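RNA-directed RNA polymerase (Infectious pancreatic necrosis virus, PDB 3ZED) probably copies the viral RNA genome as an RNA-dependent RNA polymerase, found both free and covalently attached to the genomic RNA. Local coordinates at residues I392-T397 with A489-A494. Numbering follows the deposited sequence.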
ATOM      1  N   ILE B 392      10.183 -16.957  -4.473  1.00 37.03           N
ATOM      2  CA  ILE B 392      11.275 -17.868  -4.161  1.00 37.75           C
ATOM      3  C   ILE B 392      11.684 -18.650  -5.408  1.00 44.60           C
ATOM      4  O   ILE B 392      10.853 -19.267  -6.082  1.00 45.38           O
ATOM      5  CB  ILE B 392      10.941 -18.814  -2.963  1.00 40.41           C
ATOM      6  CG1 ILE B 392      10.955 -18.044  -1.631  1.00 39.96           C
ATOM      7  CG2 ILE B 392      11.891 -20.042  -2.898  1.00 41.57           C
ATOM      8  CD1 ILE B 392      10.272 -18.753  -0.461  1.00 34.74           C
ATOM      9  N   LEU B 393      12.988 -18.641  -5.674  1.00 42.89           N
ATOM     10  CA  LEU B 393      13.621 -19.434  -6.716  1.00 43.03           C
ATOM     11  C   LEU B 393      14.452 -20.507  -6.013  1.00 46.23           C
ATOM     12  O   LEU B 393      15.440 -20.183  -5.367  1.00 45.21           O
ATOM     13  CB  LEU B 393      14.495 -18.546  -7.630  1.00 43.34           C
ATOM     14  CG  LEU B 393      15.066 -19.149  -8.941  1.00 48.45           C
ATOM     15  CD1 LEU B 393      15.725 -18.075  -9.766  1.00 47.12           C
ATOM     16  CD2 LEU B 393      16.143 -20.201  -8.681  1.00 53.66           C
ATOM     17  N   GLN B 394      14.025 -21.768  -6.100  1.00 44.40           N
ATOM     18  CA  GLN B 394      14.759 -22.920  -5.573  1.00 45.89           C
ATOM     19  C   GLN B 394      14.349 -24.171  -6.332  1.00 50.68           C
ATOM     20  O   GLN B 394      13.217 -24.237  -6.823  1.00 50.13           O
ATOM     21  CB  GLN B 394      14.610 -23.095  -4.048  1.00 47.46           C
ATOM     22  CG  GLN B 394      13.322 -23.729  -3.538  1.00 56.28           C
ATOM     23  CD  GLN B 394      13.374 -23.830  -2.039  1.00 67.04           C
ATOM     24  OE1 GLN B 394      12.954 -22.921  -1.336  1.00 60.88           O
ATOM     25  NE2 GLN B 394      13.929 -24.915  -1.513  1.00 53.18           N
ATOM     26  N   ASP B 395      15.293 -25.132  -6.464  1.00 48.00           N
ATOM     27  CA  ASP B 395      15.128 -26.426  -7.135  1.00 48.08           C
ATOM     28  C   ASP B 395      14.586 -26.265  -8.577  1.00 51.15           C
ATOM     29  O   ASP B 395      13.604 -26.923  -8.968  1.00 47.78           O
ATOM     30  CB  ASP B 395      14.224 -27.359  -6.300  1.00 49.58           C
ATOM     31  CG  ASP B 395      14.693 -27.567  -4.872  1.00 57.99           C
ATOM     32  OD1 ASP B 395      15.886 -27.891  -4.679  1.00 62.12           O
ATOM     33  OD2 ASP B 395      13.871 -27.398  -3.951  1.00 57.83           O
ATOM     34  N   ASN B 396      15.239 -25.365  -9.360  1.00 49.82           N
ATOM     35  CA  ASN B 396      14.893 -25.040 -10.752  1.00 49.21           C
ATOM     36  C   ASN B 396      13.380 -24.714 -10.894  1.00 52.27           C
ATOM     37  O   ASN B 396      12.747 -25.063 -11.901  1.00 53.17           O
ATOM     38  CB  ASN B 396      15.314 -26.187 -11.697  1.00 48.11           C
ATOM     39  CG  ASN B 396      15.305 -25.801 -13.156  1.00 57.35           C
ATOM     40  OD1 ASN B 396      15.629 -24.667 -13.526  1.00 52.79           O
ATOM     41  ND2 ASN B 396      14.887 -26.724 -14.013  1.00 48.80           N
ATOM     42  N   THR B 397      12.806 -24.062  -9.865  1.00 46.28           N
ATOM     43  CA  THR B 397      11.386 -23.716  -9.835  1.00 44.73           C
ATOM     44  C   THR B 397      11.197 -22.294  -9.277  1.00 47.08           C
ATOM     45  O   THR B 397      11.893 -21.890  -8.352  1.00 48.80           O
ATOM     46  CB  THR B 397      10.589 -24.766  -9.003  1.00 52.44           C
ATOM     47  OG1 THR B 397      11.008 -26.097  -9.322  1.00 54.60           O
ATOM     48  CG2 THR B 397       9.080 -24.657  -9.195  1.00 44.96           C
ATOM     49  N   ALA B 489      12.562 -15.119   6.865  1.00 40.85           N
ATOM     50  CA  ALA B 489      13.574 -15.407   7.894  1.00 41.62           C
ATOM     51  C   ALA B 489      13.399 -16.829   8.469  1.00 46.30           C
ATOM     52  O   ALA B 489      14.387 -17.523   8.704  1.00 46.74           O
ATOM     53  CB  ALA B 489      13.492 -14.382   9.010  1.00 42.13           C
ATOM     54  N   GLU B 490      12.137 -17.260   8.669  1.00 43.20           N
ATOM     55  CA  GLU B 490      11.813 -18.587   9.195  1.00 43.96           C
ATOM     56  C   GLU B 490      12.080 -19.669   8.140  1.00 47.93           C
ATOM     57  O   GLU B 490      12.502 -20.753   8.503  1.00 49.49           O
ATOM     58  CB  GLU B 490      10.365 -18.652   9.716  1.00 44.54           C
ATOM     59  CG  GLU B 490      10.184 -17.952  11.054  1.00 49.95           C
ATOM     60  CD  GLU B 490      10.969 -18.536  12.211  1.00 65.91           C
ATOM     61  OE1 GLU B 490      11.076 -19.782  12.314  1.00 50.31           O
ATOM     62  OE2 GLU B 490      11.485 -17.735  13.020  1.00 65.19           O
ATOM     63  N   TRP B 491      11.902 -19.351   6.849  1.00 43.75           N
ATOM     64  CA  TRP B 491      12.216 -20.265   5.741  1.00 44.16           C
ATOM     65  C   TRP B 491      13.728 -20.507   5.716  1.00 49.09           C
ATOM     66  O   TRP B 491      14.151 -21.662   5.686  1.00 51.14           O
ATOM     67  CB  TRP B 491      11.692 -19.693   4.416  1.00 41.36           C
ATOM     68  CG  TRP B 491      12.245 -20.302   3.160  1.00 42.34           C
ATOM     69  CD1 TRP B 491      11.917 -21.511   2.619  1.00 45.59           C
ATOM     70  CD2 TRP B 491      13.131 -19.668   2.224  1.00 41.62           C
ATOM     71  NE1 TRP B 491      12.555 -21.680   1.412  1.00 44.64           N
ATOM     72  CE2 TRP B 491      13.313 -20.566   1.148  1.00 45.94           C
ATOM     73  CE3 TRP B 491      13.791 -18.419   2.189  1.00 42.43           C
ATOM     74  CZ2 TRP B 491      14.153 -20.268   0.057  1.00 45.24           C
ATOM     75  CZ3 TRP B 491      14.616 -18.126   1.109  1.00 44.22           C
ATOM     76  CH2 TRP B 491      14.793 -19.043   0.060  1.00 45.06           C
ATOM     77  N   VAL B 492      14.531 -19.431   5.842  1.00 45.13           N
ATOM     78  CA  VAL B 492      15.997 -19.502   5.889  1.00 46.26           C
ATOM     79  C   VAL B 492      16.426 -20.321   7.134  1.00 53.45           C
ATOM     80  O   VAL B 492      17.234 -21.242   6.996  1.00 54.68           O
ATOM     81  CB  VAL B 492      16.652 -18.087   5.853  1.00 49.32           C
ATOM     82  CG1 VAL B 492      18.166 -18.150   6.091  1.00 49.96           C
ATOM     83  CG2 VAL B 492      16.346 -17.364   4.536  1.00 47.09           C
ATOM     84  N   LYS B 493      15.842 -20.018   8.322  1.00 50.57           N
ATOM     85  CA  LYS B 493      16.141 -20.720   9.575  1.00 51.05           C
ATOM     86  C   LYS B 493      15.844 -22.229   9.460  1.00 56.11           C
ATOM     87  O   LYS B 493      16.674 -23.026   9.876  1.00 57.02           O
ATOM     88  CB  LYS B 493      15.361 -20.104  10.749  1.00 51.77           C
ATOM     89  CG  LYS B 493      15.767 -20.639  12.096  1.00 54.01           C
ATOM     90  CD  LYS B 493      14.842 -20.197  13.192  1.00 66.52           C
ATOM     91  CE  LYS B 493      15.253 -20.814  14.510  1.00 77.29           C
ATOM     92  NZ  LYS B 493      14.342 -20.415  15.607  1.00 85.33           N
ATOM     93  N   ALA B 494      14.704 -22.614   8.843  1.00 52.69           N
ATOM     94  CA  ALA B 494      14.297 -24.017   8.674  1.00 52.35           C
ATOM     95  C   ALA B 494      15.116 -24.764   7.590  1.00 57.64           C
ATOM     96  O   ALA B 494      14.806 -25.919   7.281  1.00 57.70           O
ATOM     97  CB  ALA B 494      12.811 -24.091   8.354  1.00 51.17           C
TER
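Trp491 sets its CG trans to its own backbone N (chi1 164°), which carries the indole off the helix toward Ile392 and Gln394; Gln394, with CG between its backbone N and carbonyl carbon and extended beyond, brings its amide to the indole edge. There Trp491 NE1 donates to Gln394 OE1 at 3.0 Å, a weak bond with an N-H...O angle of 135°; the N-H is shared with Pro497 O, also weakly, which fits the bend. OE1 lies near the ring plane on the CZ2 side of NE1, 3.2 Å from Trp491 CZ2, consistent with that angle. The amide is steeply inclined to the indole, so the two are not stacked. Ile392 supplies the apolar half: its CD1 sits over the face, 4.0 Å from the centroid of the Trp491 five-membered ring and 16° off the normal, a CH-pi contact, while CG2 reaches Trp491 CZ2 at 3.7 Å. Strands 389-394 and 397-403 of the palm form a beta-hairpin with Asp395 and Asn396 at its turn; 389-394 also pairs with 382-386, in a hairpin whose turn carries the Ala-Asp-Asn of birnavirus motif C, though this contact lies away from the annotated sites. The indole and the Ile392 and Gln394 side chains fill the 10.2 Å between Ile392 CA and Trp491 CA, joining the hairpin to the C-terminal end of helix 476-493. Gln394 NE2 is held by Lys496 O and, weakly, by Asp395 OD2, which also accepts from Asn498 ND2. Trp491 additionally meets the ring of Phe504 at a steep angle.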